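Transferrin (Manduca sexta, PDB 6WB6) binds a single ferric ion together with a carbonate anion and transports iron as a secreted insect transferrin. Local coordinates at residues A[202-207]-A[223-228]; A[421-426]-A[645-650]; A[440-445]-A[567-572]. All coordinates share one frame; numbering follows the deposited sequence.

Contact 1: residues A[202-207]-A[223-228]; sequences SGYEGA and VIFTRK. With FE (Fe (III) ion), chain E.
In Tyr204, CG stands anti to the carbonyl carbon (chi1 -55°), which sends the ring on to the iron, while the helix backbone directs CB toward Phe225. CB sits 3.3 Å from Phe225 CG, over one face of the phenylalanine ring and offset toward its rim. This is a CH-pi contact. Beyond CB the two rings are slid apart, with planes 20° from parallel and little overlap. Tyr204 CD2 still reaches Phe225 CE1, at 3.6 Å. The next residue in helix 203-213 adds a smaller contact. Glu205 CB lies 3.8 Å from Phe225 CD2, and the extended glutamate chain crosses the phenylalanine at about a right angle.

The far end of the tyrosine is the metal ligand. Tyr204 OH binds the ferric ion at 2.1 Å. Five other atoms complete the coordination, among them Tyr90 OH. Lys222 and Arg120 both make cation-pi contacts with the Tyr204 ring, and Thr221 OG1 is hydrogen-bonded to its backbone O. With an alanine in place of Phe225, the flank of Tyr204 at CB and CD2 would probably lose its apolar support and the tyrosine ring could shift more easily.

The contact itself is apolar, yet it touches the base of an iron ligand. Phe225 is a second-shell neighbour and probably helps to set where the ring stands. The cationic groups beside that ring would be expected to favour an anionic, metal-bound phenol oxygen.

Contact 2: residues A[421-426]-A[645-650]; sequences LHPVFH and LDFEKF
Pro423 and Phe647 join a sheet to a helix in the second transferrin-like domain. Pro423 belongs to strand 422-428, an inner strand of a four-stranded antiparallel sheet. Phe647 belongs to helix 644-659, which follows edge strand 638-641 of the same sheet. The two CA atoms are 6.8 Å apart, the closest backbone approach of the two segments.

Phe647 has CG anti to the backbone N (chi1 -179°), and this carries its ring out from the helix to the strand. Pro423 lies over one face of that ring in a CH-pi contact, and the two side chains cross at about a right angle. Pro423 CG also approaches the base of the phenylalanine, 3.7 Å from Phe647 CB.

The far end of the ring, CE2 and CZ, also approaches the residues just before the proline. His422 CB is 3.7 Å from Phe647 CE2. Leu421 O is 4.0 Å from Phe647 CZ. The imidazole of His422 leads away from the helix, and its NE2 is hydrogen-bonded to Asp597 OD1. Lys651 adds a cation-pi contact to the Phe647 ring.

On the same helix, Asp646 and Phe650 touch Met582 of the other sheet, so the helix spans both. The link to strand 422-428 is made by dispersion and CH-pi attraction. The C-H bonds of a carbon next to the proline nitrogen are slightly polarised, which suits the electron-rich face of a phenyl ring.

Contact 3: residues A[440-445]-A[567-572]; sequences AVVKKG and GGRDVL
Val442 and Arg569 lie on strands that do not pair with each other: their CA atoms are 8.6 Å apart, and both strands pair antiparallel with strand 557-560. Arg569 spans this distance with a chain bent at chi2 (143°). The bend brings its guanidinium to the end of strand 437-443, where the chain turns through Lys444 and Gly445.

There Arg569 NH1 gives a hydrogen bond of 2.8 Å to Lys443 O. The bond is fairly straight, 157° at the hydrogen. The oxygen lies in the guanidinium plane, while the donor is tilted from the carbonyl plane. Lys444 CA is at the same edge, 4.1 Å from Arg569 NH1. Val442 takes a different side of the group. Its CG2 lies over one face of the guanidinium, offset toward the rim and 3.3 Å from Arg569 NH1. Val442 and Arg569 cross obliquely, with the methyl group packed on the flat cation.

Neighbouring residues take up the remaining bonding. NH1 also makes a salt bridge with Glu558 OE1 on the strand between. Arg569 NE bonds Tyr448 O, and Arg569 NH2 bonds Thr446 OG1, which is also hydrogen-bonded to Lys443 O. All three guanidinium nitrogens thus have partners, and the group is likely to be held firmly in rotation. Lys443 extends elsewhere, to a salt bridge with Asp537.

The arginine reaches over strand 557-560 to bond a backbone carbonyl at the end of strand 437-443. This lies in the mixed sheet of the second transferrin-like domain, in which strand 437-443 corresponds by its pairings to strand 90-97 of the first.

How the contacts relate
Contact 1 belongs to the first transferrin-like domain, and contacts 2 and 3 to the second. Contact 1 closes along the chain before the others begin. Its centre is about 44 Å from that of contact 2 and about 55 Å from that of contact 3. Contacts 2 and 3 are about 28 Å apart between centres and do not touch. Strand 422-428 of contact 2 is followed directly by strand 437-443 of contact 3, and both segments 440-445 and 567-572 fall between those of contact 2. The four-stranded and mixed sheets recur in both domains. The one ferric ion lies at contact 1; contacts 2 and 3 are away from it.

Contact 1: residues A[202-207]-A[223-228]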
loop_
_atom_site.group_PDB
_atom_site.type_symbol
_atom_site.label_atom_id
_atom_site.label_comp_id
_atom_site.label_asym_id
_atom_site.label_seq_id
_atom_site.Cartn_x
_atom_site.Cartn_y
_atom_site.Cartn_z
ATOM N N SER A 202 2.405 -23.295 -6.086
ATOM C CA SER A 202 1.566 -22.200 -5.630
ATOM C C SER A 202 0.666 -21.791 -6.780
ATOM O O SER A 202 0.791 -22.286 -7.901
ATOM C CB SER A 202 2.406 -21.014 -5.124
ATOM O OG SER A 202 3.125 -20.424 -6.191
ATOM N N GLY A 203 -0.272 -20.919 -6.491
ATOM C CA GLY A 203 -1.202 -20.489 -7.522
ATOM C C GLY A 203 -2.260 -21.559 -7.763
ATOM O O GLY A 203 -2.259 -22.623 -7.142
ATOM N N TYR A 204 -3.206 -21.245 -8.638
ATOM C CA TYR A 204 -4.364 -22.130 -8.909
ATOM C C TYR A 204 -3.938 -23.503 -9.407
ATOM O O TYR A 204 -4.498 -24.434 -8.980
ATOM C CB TYR A 204 -5.337 -21.516 -9.906
ATOM C CG TYR A 204 -5.871 -20.147 -9.578
ATOM C CD1 TYR A 204 -6.815 -19.955 -8.590
ATOM C CD2 TYR A 204 -5.473 -19.069 -10.321
ATOM C CE1 TYR A 204 -7.331 -18.712 -8.308
ATOM C CE2 TYR A 204 -5.991 -17.829 -10.084
ATOM C CZ TYR A 204 -6.889 -17.652 -9.062
ATOM O OH TYR A 204 -7.412 -16.458 -8.930
ATOM N N GLU A 205 -2.987 -23.559 -10.307
ATOM C CA GLU A 205 -2.541 -24.837 -10.840
ATOM C C GLU A 205 -1.512 -25.494 -9.937
ATOM O O GLU A 205 -1.572 -26.698 -9.723
ATOM C CB GLU A 205 -1.938 -24.660 -12.230
ATOM C CG GLU A 205 -1.864 -25.948 -13.005
ATOM C CD GLU A 205 -1.417 -25.725 -14.431
ATOM O OE1 GLU A 205 -1.474 -24.560 -14.901
ATOM O OE2 GLU A 205 -1.014 -26.717 -15.075
ATOM N N GLY A 206 -0.570 -24.710 -9.400
ATOM C CA GLY A 206 0.435 -25.262 -8.514
ATOM C C GLY A 206 -0.151 -25.894 -7.269
ATOM O O GLY A 206 0.395 -26.862 -6.741
ATOM N N ALA A 207 -1.274 -25.378 -6.785
ATOM C CA ALA A 207 -1.911 -26.027 -5.652
ATOM C C ALA A 207 -2.348 -27.438 -6.005
ATOM O O ALA A 207 -2.249 -28.343 -5.182
ATOM C CB ALA A 207 -3.106 -25.212 -5.181
ATOM N N VAL A 223 -12.453 -23.714 -9.828
ATOM C CA VAL A 223 -12.957 -24.799 -10.657
ATOM C C VAL A 223 -12.209 -24.855 -11.969
ATOM O O VAL A 223 -11.820 -25.924 -12.445
ATOM C CB VAL A 223 -14.463 -24.613 -10.898
ATOM C CG1 VAL A 223 -14.958 -25.557 -12.000
ATOM C CG2 VAL A 223 -15.178 -24.816 -9.613
ATOM N N ILE A 224 -12.028 -23.696 -12.595
ATOM C CA ILE A 224 -11.570 -23.683 -13.968
ATOM C C ILE A 224 -10.176 -24.273 -14.056
ATOM O O ILE A 224 -9.874 -25.036 -14.985
ATOM C CB ILE A 224 -11.651 -22.256 -14.544
ATOM C CG1 ILE A 224 -11.295 -22.265 -16.015
ATOM C CG2 ILE A 224 -10.746 -21.286 -13.785
ATOM C CD1 ILE A 224 -11.685 -20.970 -16.750
ATOM N N PHE A 225 -9.311 -23.964 -13.076
ATOM C CA PHE A 225 -7.998 -24.601 -13.055
ATOM C C PHE A 225 -8.093 -26.046 -12.618
ATOM O O PHE A 225 -7.226 -26.849 -12.976
ATOM C CB PHE A 225 -7.023 -23.851 -12.148
ATOM C CG PHE A 225 -6.315 -22.728 -12.843
ATOM C CD1 PHE A 225 -6.888 -21.491 -12.908
ATOM C CD2 PHE A 225 -5.092 -22.924 -13.454
ATOM C CE1 PHE A 225 -6.278 -20.472 -13.554
ATOM C CE2 PHE A 225 -4.464 -21.882 -14.106
ATOM C CZ PHE A 225 -5.066 -20.661 -14.158
ATOM N N THR A 226 -9.123 -26.408 -11.856
ATOM C CA THR A 226 -9.276 -27.815 -11.496
ATOM C C THR A 226 -9.711 -28.626 -12.714
ATOM O O THR A 226 -9.150 -29.687 -13.010
ATOM C CB THR A 226 -10.277 -27.967 -10.359
ATOM O OG1 THR A 226 -9.846 -27.203 -9.220
ATOM C CG2 THR A 226 -10.429 -29.424 -9.959
ATOM N N ARG A 227 -10.684 -28.115 -13.455
ATOM C CA ARG A 227 -11.148 -28.812 -14.639
ATOM C C ARG A 227 -10.041 -28.926 -15.687
ATOM O O ARG A 227 -9.819 -30.002 -16.239
ATOM C CB ARG A 227 -12.374 -28.091 -15.177
ATOM C CG ARG A 227 -13.540 -28.267 -14.268
ATOM C CD ARG A 227 -14.828 -27.725 -14.856
ATOM N NE ARG A 227 -15.227 -28.447 -16.053
ATOM C CZ ARG A 227 -15.859 -29.611 -16.047
ATOM N NH1 ARG A 227 -16.172 -30.192 -14.899
ATOM N NH2 ARG A 227 -16.180 -30.178 -17.202
ATOM N N LYS A 228 -9.297 -27.852 -15.928
ATOM C CA LYS A 228 -8.256 -27.918 -16.948
ATOM C C LYS A 228 -7.100 -28.809 -16.523
ATOM O O LYS A 228 -6.463 -29.442 -17.371
ATOM C CB LYS A 228 -7.734 -26.524 -17.259
ATOM C CG LYS A 228 -8.787 -25.635 -17.796
ATOM C CD LYS A 228 -8.225 -24.301 -18.225
ATOM C CE LYS A 228 -9.303 -23.533 -18.905
ATOM N NZ LYS A 228 -8.904 -22.122 -19.072
HETATM FE FE FE E . -7.807 -15.411 -7.150
#

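Contact 2: residues A[421-426]-A[645-650]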
loop_
_atom_site.group_PDB
_atom_site.type_symbol
_atom_site.label_atom_id
_atom_site.label_comp_id
_atom_site.label_asym_id
_atom_site.label_seq_id
_atom_site.Cartn_x
_atom_site.Cartn_y
_atom_site.Cartn_z
ATOM N N LEU A 421 6.893 8.572 22.942
ATOM C CA LEU A 421 6.488 7.889 21.727
ATOM C C LEU A 421 7.721 7.506 20.930
ATOM O O LEU A 421 8.829 7.967 21.197
ATOM C CB LEU A 421 5.566 8.781 20.894
ATOM C CG LEU A 421 4.370 9.332 21.666
ATOM C CD1 LEU A 421 3.653 10.383 20.822
ATOM C CD2 LEU A 421 3.454 8.190 22.020
ATOM N N HIS A 422 7.509 6.687 19.899
ATOM C CA HIS A 422 8.607 6.224 19.075
ATOM C C HIS A 422 8.120 6.028 17.642
ATOM O O HIS A 422 6.954 5.676 17.421
ATOM C CB HIS A 422 9.177 4.911 19.630
ATOM C CG HIS A 422 8.284 3.728 19.412
ATOM N ND1 HIS A 422 7.260 3.394 20.279
ATOM C CD2 HIS A 422 8.269 2.791 18.434
ATOM C CE1 HIS A 422 6.659 2.300 19.847
ATOM N NE2 HIS A 422 7.252 1.914 18.727
ATOM N N PRO A 423 8.987 6.220 16.658
ATOM C CA PRO A 423 8.534 6.131 15.261
ATOM C C PRO A 423 8.258 4.700 14.865
ATOM O O PRO A 423 8.969 3.786 15.277
ATOM C CB PRO A 423 9.698 6.716 14.462
ATOM C CG PRO A 423 10.879 6.600 15.329
ATOM C CD PRO A 423 10.407 6.572 16.769
ATOM N N VAL A 424 7.211 4.509 14.064
ATOM C CA VAL A 424 6.825 3.191 13.571
ATOM C C VAL A 424 7.087 3.057 12.082
ATOM O O VAL A 424 7.592 2.027 11.623
ATOM C CB VAL A 424 5.344 2.891 13.896
ATOM C CG1 VAL A 424 4.881 1.568 13.218
ATOM C CG2 VAL A 424 5.128 2.824 15.385
ATOM N N PHE A 425 6.712 4.072 11.308
ATOM C CA PHE A 425 6.986 4.090 9.874
ATOM C C PHE A 425 6.995 5.541 9.429
ATOM O O PHE A 425 6.469 6.426 10.119
ATOM C CB PHE A 425 5.963 3.283 9.087
ATOM C CG PHE A 425 4.557 3.797 9.215
ATOM C CD1 PHE A 425 3.729 3.345 10.225
ATOM C CD2 PHE A 425 4.074 4.753 8.336
ATOM C CE1 PHE A 425 2.441 3.830 10.357
ATOM C CE2 PHE A 425 2.790 5.235 8.468
ATOM C CZ PHE A 425 1.972 4.773 9.474
ATOM N N HIS A 426 7.628 5.769 8.286
ATOM C CA HIS A 426 7.878 7.100 7.762
ATOM C C HIS A 426 7.632 7.093 6.258
ATOM O O HIS A 426 7.530 6.031 5.626
ATOM C CB HIS A 426 9.306 7.538 8.065
ATOM C CG HIS A 426 10.327 6.624 7.475
ATOM N ND1 HIS A 426 10.973 5.654 8.210
ATOM C CD2 HIS A 426 10.786 6.506 6.205
ATOM C CE1 HIS A 426 11.814 5.004 7.425
ATOM N NE2 HIS A 426 11.713 5.500 6.202
ATOM N N LEU A 645 17.812 2.211 14.652
ATOM C CA LEU A 645 19.053 2.980 14.626
ATOM C C LEU A 645 18.844 4.364 14.028
ATOM O O LEU A 645 19.490 5.323 14.460
ATOM C CB LEU A 645 20.138 2.234 13.862
ATOM C CG LEU A 645 20.918 1.190 14.673
ATOM C CD1 LEU A 645 20.002 0.082 15.175
ATOM C CD2 LEU A 645 22.044 0.596 13.832
ATOM N N ASP A 646 17.973 4.486 13.012
ATOM C CA ASP A 646 17.641 5.807 12.490
ATOM C C ASP A 646 16.896 6.624 13.537
ATOM O O ASP A 646 17.202 7.798 13.744
ATOM C CB ASP A 646 16.811 5.690 11.210
ATOM C CG ASP A 646 17.524 4.881 10.113
ATOM O OD1 ASP A 646 18.767 4.914 10.049
ATOM O OD2 ASP A 646 16.833 4.211 9.318
ATOM N N PHE A 647 15.922 6.013 14.211
ATOM C CA PHE A 647 15.309 6.651 15.369
ATOM C C PHE A 647 16.371 7.151 16.337
ATOM O O PHE A 647 16.383 8.327 16.728
ATOM C CB PHE A 647 14.390 5.669 16.088
ATOM C CG PHE A 647 13.699 6.255 17.300
ATOM C CD1 PHE A 647 13.418 7.609 17.366
ATOM C CD2 PHE A 647 13.326 5.442 18.355
ATOM C CE1 PHE A 647 12.771 8.139 18.470
ATOM C CE2 PHE A 647 12.678 5.952 19.454
ATOM C CZ PHE A 647 12.397 7.312 19.515
ATOM N N GLU A 648 17.279 6.257 16.736
ATOM C CA GLU A 648 18.246 6.610 17.761
ATOM C C GLU A 648 19.176 7.705 17.285
ATOM O O GLU A 648 19.477 8.632 18.042
ATOM C CB GLU A 648 19.010 5.368 18.191
ATOM C CG GLU A 648 18.066 4.453 18.936
ATOM C CD GLU A 648 18.667 3.114 19.309
ATOM O OE1 GLU A 648 19.760 2.755 18.793
ATOM O OE2 GLU A 648 18.014 2.429 20.123
ATOM N N LYS A 649 19.581 7.660 16.012
ATOM C CA LYS A 649 20.365 8.759 15.477
ATOM C C LYS A 649 19.577 10.070 15.505
ATOM O O LYS A 649 20.126 11.120 15.855
ATOM C CB LYS A 649 20.831 8.442 14.059
ATOM C CG LYS A 649 21.487 9.650 13.435
ATOM C CD LYS A 649 22.581 9.336 12.466
ATOM C CE LYS A 649 23.352 10.606 12.138
ATOM N NZ LYS A 649 23.843 10.563 10.743
ATOM N N PHE A 650 18.286 10.035 15.151
ATOM C CA PHE A 650 17.493 11.263 15.187
ATOM C C PHE A 650 17.414 11.813 16.605
ATOM O O PHE A 650 17.428 13.032 16.806
ATOM C CB PHE A 650 16.087 11.025 14.627
ATOM C CG PHE A 650 16.049 10.791 13.124
ATOM C CD1 PHE A 650 16.889 11.487 12.269
ATOM C CD2 PHE A 650 15.183 9.865 12.579
ATOM C CE1 PHE A 650 16.851 11.261 10.908
ATOM C CE2 PHE A 650 15.155 9.633 11.234
ATOM C CZ PHE A 650 15.981 10.332 10.400
#

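Contact 3: residues A[440-445]-A[567-572]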
loop_
_atom_site.group_PDB
_atom_site.type_symbol
_atom_site.label_atom_id
_atom_site.label_comp_id
_atom_site.label_asym_id
_atom_site.label_seq_id
_atom_site.Cartn_x
_atom_site.Cartn_y
_atom_site.Cartn_z
ATOM N N ALA A 440 25.967 17.287 1.255
ATOM C CA ALA A 440 26.993 18.318 1.155
ATOM C C ALA A 440 27.409 18.394 -0.303
ATOM O O ALA A 440 28.075 17.479 -0.804
ATOM C CB ALA A 440 28.193 17.998 2.034
ATOM N N VAL A 441 27.021 19.481 -0.970
ATOM C CA VAL A 441 27.255 19.654 -2.398
ATOM C C VAL A 441 28.536 20.457 -2.577
ATOM O O VAL A 441 28.719 21.500 -1.925
ATOM C CB VAL A 441 26.059 20.361 -3.063
ATOM C CG1 VAL A 441 26.251 20.469 -4.558
ATOM C CG2 VAL A 441 24.754 19.637 -2.731
ATOM N N VAL A 442 29.433 19.953 -3.432
ATOM C CA VAL A 442 30.691 20.611 -3.775
ATOM C C VAL A 442 30.806 20.690 -5.296
ATOM O O VAL A 442 30.177 19.924 -6.021
ATOM C CB VAL A 442 31.921 19.884 -3.186
ATOM C CG1 VAL A 442 32.013 20.138 -1.677
ATOM C CG2 VAL A 442 31.888 18.356 -3.481
ATOM N N LYS A 443 31.595 21.652 -5.777
ATOM C CA LYS A 443 31.939 21.685 -7.191
ATOM C C LYS A 443 32.879 20.535 -7.523
ATOM O O LYS A 443 33.686 20.107 -6.697
ATOM C CB LYS A 443 32.603 23.004 -7.565
ATOM C CG LYS A 443 31.671 24.197 -7.508
ATOM C CD LYS A 443 32.169 25.350 -8.350
ATOM C CE LYS A 443 31.175 26.500 -8.277
ATOM N NZ LYS A 443 31.604 27.745 -8.962
ATOM N N LYS A 444 32.772 20.023 -8.742
ATOM C CA LYS A 444 33.676 18.959 -9.129
ATOM C C LYS A 444 35.104 19.469 -9.082
ATOM O O LYS A 444 35.386 20.603 -9.467
ATOM C CB LYS A 444 33.343 18.434 -10.524
ATOM C CG LYS A 444 32.134 17.518 -10.538
ATOM C CD LYS A 444 32.124 16.601 -11.734
ATOM C CE LYS A 444 30.738 15.992 -11.923
ATOM N NZ LYS A 444 30.715 14.954 -12.985
ATOM N N GLY A 445 36.008 18.633 -8.576
ATOM C CA GLY A 445 37.418 18.945 -8.616
ATOM C C GLY A 445 37.929 19.858 -7.527
ATOM O O GLY A 445 39.140 20.111 -7.485
ATOM N N GLY A 567 35.557 9.151 3.303
ATOM C CA GLY A 567 35.335 10.484 2.750
ATOM C C GLY A 567 35.221 10.432 1.234
ATOM O O GLY A 567 34.736 9.455 0.644
ATOM N N GLY A 568 35.687 11.492 0.583
ATOM C CA GLY A 568 35.586 11.540 -0.861
ATOM C C GLY A 568 34.220 12.004 -1.351
ATOM O O GLY A 568 33.429 12.616 -0.628
ATOM N N ARG A 569 33.947 11.687 -2.608
ATOM C CA ARG A 569 32.874 12.314 -3.366
ATOM C C ARG A 569 32.109 11.272 -4.157
ATOM O O ARG A 569 32.676 10.271 -4.582
ATOM C CB ARG A 569 33.423 13.339 -4.352
ATOM C CG ARG A 569 33.847 14.635 -3.728
ATOM C CD ARG A 569 35.079 15.176 -4.398
ATOM N NE ARG A 569 35.495 16.395 -3.726
ATOM C CZ ARG A 569 35.260 17.619 -4.170
ATOM N NH1 ARG A 569 34.627 17.816 -5.311
ATOM N NH2 ARG A 569 35.677 18.653 -3.465
ATOM N N ASP A 570 30.828 11.537 -4.392
ATOM C CA ASP A 570 30.036 10.685 -5.272
ATOM C C ASP A 570 29.009 11.547 -6.000
ATOM O O ASP A 570 28.794 12.710 -5.650
ATOM C CB ASP A 570 29.366 9.565 -4.492
ATOM C CG ASP A 570 29.105 8.353 -5.345
ATOM O OD1 ASP A 570 28.856 8.519 -6.558
ATOM O OD2 ASP A 570 29.163 7.240 -4.801
ATOM N N VAL A 571 28.375 10.967 -7.031
ATOM C CA VAL A 571 27.481 11.760 -7.891
ATOM C C VAL A 571 26.261 12.267 -7.127
ATOM O O VAL A 571 25.886 11.752 -6.063
ATOM C CB VAL A 571 27.020 10.953 -9.114
ATOM C CG1 VAL A 571 28.168 10.708 -10.045
ATOM C CG2 VAL A 571 26.352 9.661 -8.672
ATOM N N LEU A 572 25.587 13.260 -7.733
ATOM C CA LEU A 572 24.406 13.864 -7.117
ATOM C C LEU A 572 23.330 12.833 -6.800
ATOM O O LEU A 572 22.595 12.989 -5.821
ATOM C CB LEU A 572 23.819 14.956 -8.024
ATOM C CG LEU A 572 24.668 16.171 -8.450
ATOM C CD1 LEU A 572 23.783 17.241 -9.101
ATOM C CD2 LEU A 572 25.441 16.772 -7.292
#